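Local coordinates for scaffolding protein (Clostridium cellulolyticum, PDB 1G43) that probably binds crystalline cellulose through a family IIIa carbohydrate-binding module, anchoring the cellulosome and its enzymes to their substrate, at residues R44-Q49 with D92-V97. Numbering follows the deposited sequence.
With CA (calcium ion), chain B; ZN (zinc ion), chain C.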
loop_
_atom_site.group_PDB
_atom_site.type_symbol
_atom_site.label_atom_id
_atom_site.label_comp_id
_atom_site.label_asym_id
_atom_site.label_seq_id
_atom_site.Cartn_x
_atom_site.Cartn_y
_atom_site.Cartn_z
ATOM N N ARG A 44 3.938 0.866 1.995
ATOM C CA ARG A 44 4.140 -0.217 2.943
ATOM C C ARG A 44 2.957 -0.474 3.878
ATOM O O ARG A 44 2.294 0.460 4.341
ATOM C CB ARG A 44 5.361 0.061 3.796
ATOM C CG ARG A 44 6.655 0.115 3.046
ATOM C CD ARG A 44 7.759 0.241 4.049
ATOM N NE ARG A 44 9.062 0.074 3.454
ATOM C CZ ARG A 44 10.187 0.421 4.069
ATOM N NH1 ARG A 44 10.131 0.938 5.289
ATOM N NH2 ARG A 44 11.361 0.275 3.467
ATOM N N TYR A 45 2.718 -1.748 4.176
ATOM C CA TYR A 45 1.612 -2.167 5.054
ATOM C C TYR A 45 2.175 -3.163 6.060
ATOM O O TYR A 45 2.513 -4.277 5.694
ATOM C CB TYR A 45 0.506 -2.840 4.233
ATOM C CG TYR A 45 -0.716 -3.244 5.045
ATOM C CD1 TYR A 45 -1.762 -2.362 5.237
ATOM C CD2 TYR A 45 -0.789 -4.488 5.662
ATOM C CE1 TYR A 45 -2.857 -2.699 6.036
ATOM C CE2 TYR A 45 -1.884 -4.841 6.464
ATOM C CZ TYR A 45 -2.912 -3.930 6.650
ATOM O OH TYR A 45 -3.966 -4.222 7.479
ATOM N N TYR A 46 2.229 -2.773 7.323
ATOM C CA TYR A 46 2.806 -3.618 8.362
ATOM C C TYR A 46 1.858 -4.600 9.066
ATOM O O TYR A 46 0.767 -4.238 9.451
ATOM C CB TYR A 46 3.509 -2.720 9.371
ATOM C CG TYR A 46 4.714 -1.984 8.795
ATOM C CD1 TYR A 46 4.562 -0.832 8.016
ATOM C CD2 TYR A 46 5.999 -2.446 9.036
ATOM C CE1 TYR A 46 5.670 -0.153 7.498
ATOM C CE2 TYR A 46 7.111 -1.790 8.524
ATOM C CZ TYR A 46 6.946 -0.640 7.759
ATOM O OH TYR A 46 8.071 0.007 7.290
ATOM N N TYR A 47 2.288 -5.842 9.253
ATOM C CA TYR A 47 1.433 -6.852 9.879
ATOM C C TYR A 47 2.187 -7.943 10.609
ATOM O O TYR A 47 3.423 -8.009 10.547
ATOM C CB TYR A 47 0.576 -7.536 8.814
ATOM C CG TYR A 47 1.395 -8.287 7.775
ATOM C CD1 TYR A 47 2.125 -7.595 6.816
ATOM C CD2 TYR A 47 1.451 -9.680 7.756
ATOM C CE1 TYR A 47 2.885 -8.247 5.864
ATOM C CE2 TYR A 47 2.218 -10.363 6.795
ATOM C CZ TYR A 47 2.930 -9.623 5.847
ATOM O OH TYR A 47 3.645 -10.221 4.853
ATOM N N THR A 48 1.434 -8.797 11.314
ATOM C CA THR A 48 2.025 -9.940 11.992
ATOM C C THR A 48 1.631 -11.155 11.173
ATOM O O THR A 48 0.462 -11.410 10.905
ATOM C CB THR A 48 1.584 -10.110 13.481
ATOM O OG1 THR A 48 0.173 -9.917 13.613
ATOM C CG2 THR A 48 2.362 -9.119 14.383
ATOM N N GLN A 49 2.643 -11.880 10.748
ATOM C CA GLN A 49 2.512 -13.057 9.910
ATOM C C GLN A 49 1.598 -14.167 10.485
ATOM O O GLN A 49 0.868 -14.819 9.756
ATOM C CB GLN A 49 3.934 -13.589 9.676
ATOM C CG GLN A 49 4.094 -14.438 8.462
ATOM C CD GLN A 49 5.546 -14.792 8.185
ATOM O OE1 GLN A 49 6.245 -15.357 9.030
ATOM N NE2 GLN A 49 5.999 -14.466 6.987
ATOM N N ASP A 92 5.888 -7.927 12.356
ATOM C CA ASP A 92 7.087 -8.704 12.081
ATOM C C ASP A 92 7.397 -8.787 10.580
ATOM O O ASP A 92 8.449 -9.289 10.197
ATOM C CB ASP A 92 7.040 -10.113 12.697
ATOM C CG ASP A 92 5.775 -10.882 12.362
ATOM O OD1 ASP A 92 5.399 -10.972 11.189
ATOM O OD2 ASP A 92 5.160 -11.422 13.284
ATOM N N HIS A 93 6.485 -8.298 9.737
ATOM C CA HIS A 93 6.704 -8.277 8.289
ATOM C C HIS A 93 5.952 -7.107 7.677
ATOM O O HIS A 93 5.140 -6.463 8.338
ATOM C CB HIS A 93 6.226 -9.572 7.607
ATOM C CG HIS A 93 7.049 -10.768 7.940
ATOM N ND1 HIS A 93 6.863 -11.505 9.090
ATOM C CD2 HIS A 93 8.095 -11.332 7.294
ATOM C CE1 HIS A 93 7.758 -12.470 9.138
ATOM N NE2 HIS A 93 8.517 -12.389 8.059
ATOM N N TYR A 94 6.200 -6.833 6.408
ATOM C CA TYR A 94 5.488 -5.755 5.789
ATOM C C TYR A 94 5.333 -5.953 4.305
ATOM O O TYR A 94 6.206 -6.497 3.648
ATOM C CB TYR A 94 6.168 -4.414 6.092
ATOM C CG TYR A 94 7.511 -4.140 5.414
ATOM C CD1 TYR A 94 7.578 -3.502 4.168
ATOM C CD2 TYR A 94 8.719 -4.444 6.058
ATOM C CE1 TYR A 94 8.801 -3.164 3.587
ATOM C CE2 TYR A 94 9.946 -4.110 5.483
ATOM C CZ TYR A 94 9.976 -3.474 4.256
ATOM O OH TYR A 94 11.179 -3.164 3.693
ATOM N N LEU A 95 4.190 -5.542 3.785
ATOM C CA LEU A 95 3.949 -5.617 2.362
ATOM C C LEU A 95 4.573 -4.366 1.775
ATOM O O LEU A 95 4.478 -3.311 2.366
ATOM C CB LEU A 95 2.443 -5.599 2.063
ATOM C CG LEU A 95 2.004 -5.160 0.655
ATOM C CD1 LEU A 95 2.635 -6.015 -0.450
ATOM C CD2 LEU A 95 0.498 -5.217 0.597
ATOM N N GLU A 96 5.238 -4.488 0.638
ATOM C CA GLU A 96 5.768 -3.309 -0.015
ATOM C C GLU A 96 5.200 -3.289 -1.409
ATOM O O GLU A 96 5.443 -4.196 -2.187
ATOM C CB GLU A 96 7.286 -3.300 -0.102
ATOM C CG GLU A 96 7.783 -2.017 -0.757
ATOM C CD GLU A 96 9.287 -1.894 -0.742
ATOM O OE1 GLU A 96 9.952 -2.649 -1.479
ATOM O OE2 GLU A 96 9.800 -1.053 0.018
ATOM N N VAL A 97 4.416 -2.261 -1.710
ATOM C CA VAL A 97 3.825 -2.121 -3.029
ATOM C C VAL A 97 4.693 -1.194 -3.874
ATOM O O VAL A 97 5.091 -0.115 -3.422
ATOM C CB VAL A 97 2.392 -1.566 -2.932
ATOM C CG1 VAL A 97 1.782 -1.458 -4.302
ATOM C CG2 VAL A 97 1.540 -2.477 -2.084
HETATM CA CA CA B . -1.500 -11.058 12.285
HETATM ZN ZN ZN C . 9.848 -13.679 7.359
HETATM O O HOH W 1 -2.441 -10.842 9.693
HETATM O O HOH W 2 10.096 -15.023 7.922
#
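Tyr-45 and Leu-95 form a hydrogen-bonded antiparallel pair, giving and taking a bond each, with Leu-95 N 2.8 Å from Tyr-45 O; the two strands run at 162° to one another. The pairing continues with Tyr-47 N to His-93 O and then breaks step: Tyr-47 O accepts from both Asp-92 N and His-93 N, a classic beta bulge. These are adjacent strands of the five-stranded antiparallel sheet in the CBM3 beta-sandwich, with 77-88 and 147-150 flanking them.

On one face of this sheet, Tyr-94 CB sits over the ring of Tyr-46, 3.8 Å from its centroid, a CH-pi contact. The two rings point the same way but are slid apart and barely overlap. Arg-44 crosses Tyr-94 with its extended chain, CD 3.6 Å from Tyr-94 CE1, while NH1 bonds to Tyr-46 OH at 3.0 Å and NE makes a long salt bridge to Glu-96 OE2.

The other face carries Tyr-47, swung by its first torsion (62°) between backbone N and carbonyl carbon, which lays one face of its ring against His-93 CB in a second CH-pi contact. Phe-118, on strand 111-120 of the opposing sheet, also meets this ring, so this face looks into the sandwich. Within the bulge, Asp-92 OD1 is gripped twice: Gln-49 N donates to the syn lone pair of OD1 at 2.9 Å, and His-93 ND1 donates from the anti side, tilted out of the carboxylate plane, at 2.6 Å. With ND1 so engaged, NE2 of His-93 binds the zinc ion at 2.0 Å, and the Gln-49 amide stacks over the imidazole, planes 27° apart. Just before Gln-49, Thr-48 chelates calcium through O and OG1, a site completed by Asp-50, Asp-127, Asn-130, Asp-131 and a water.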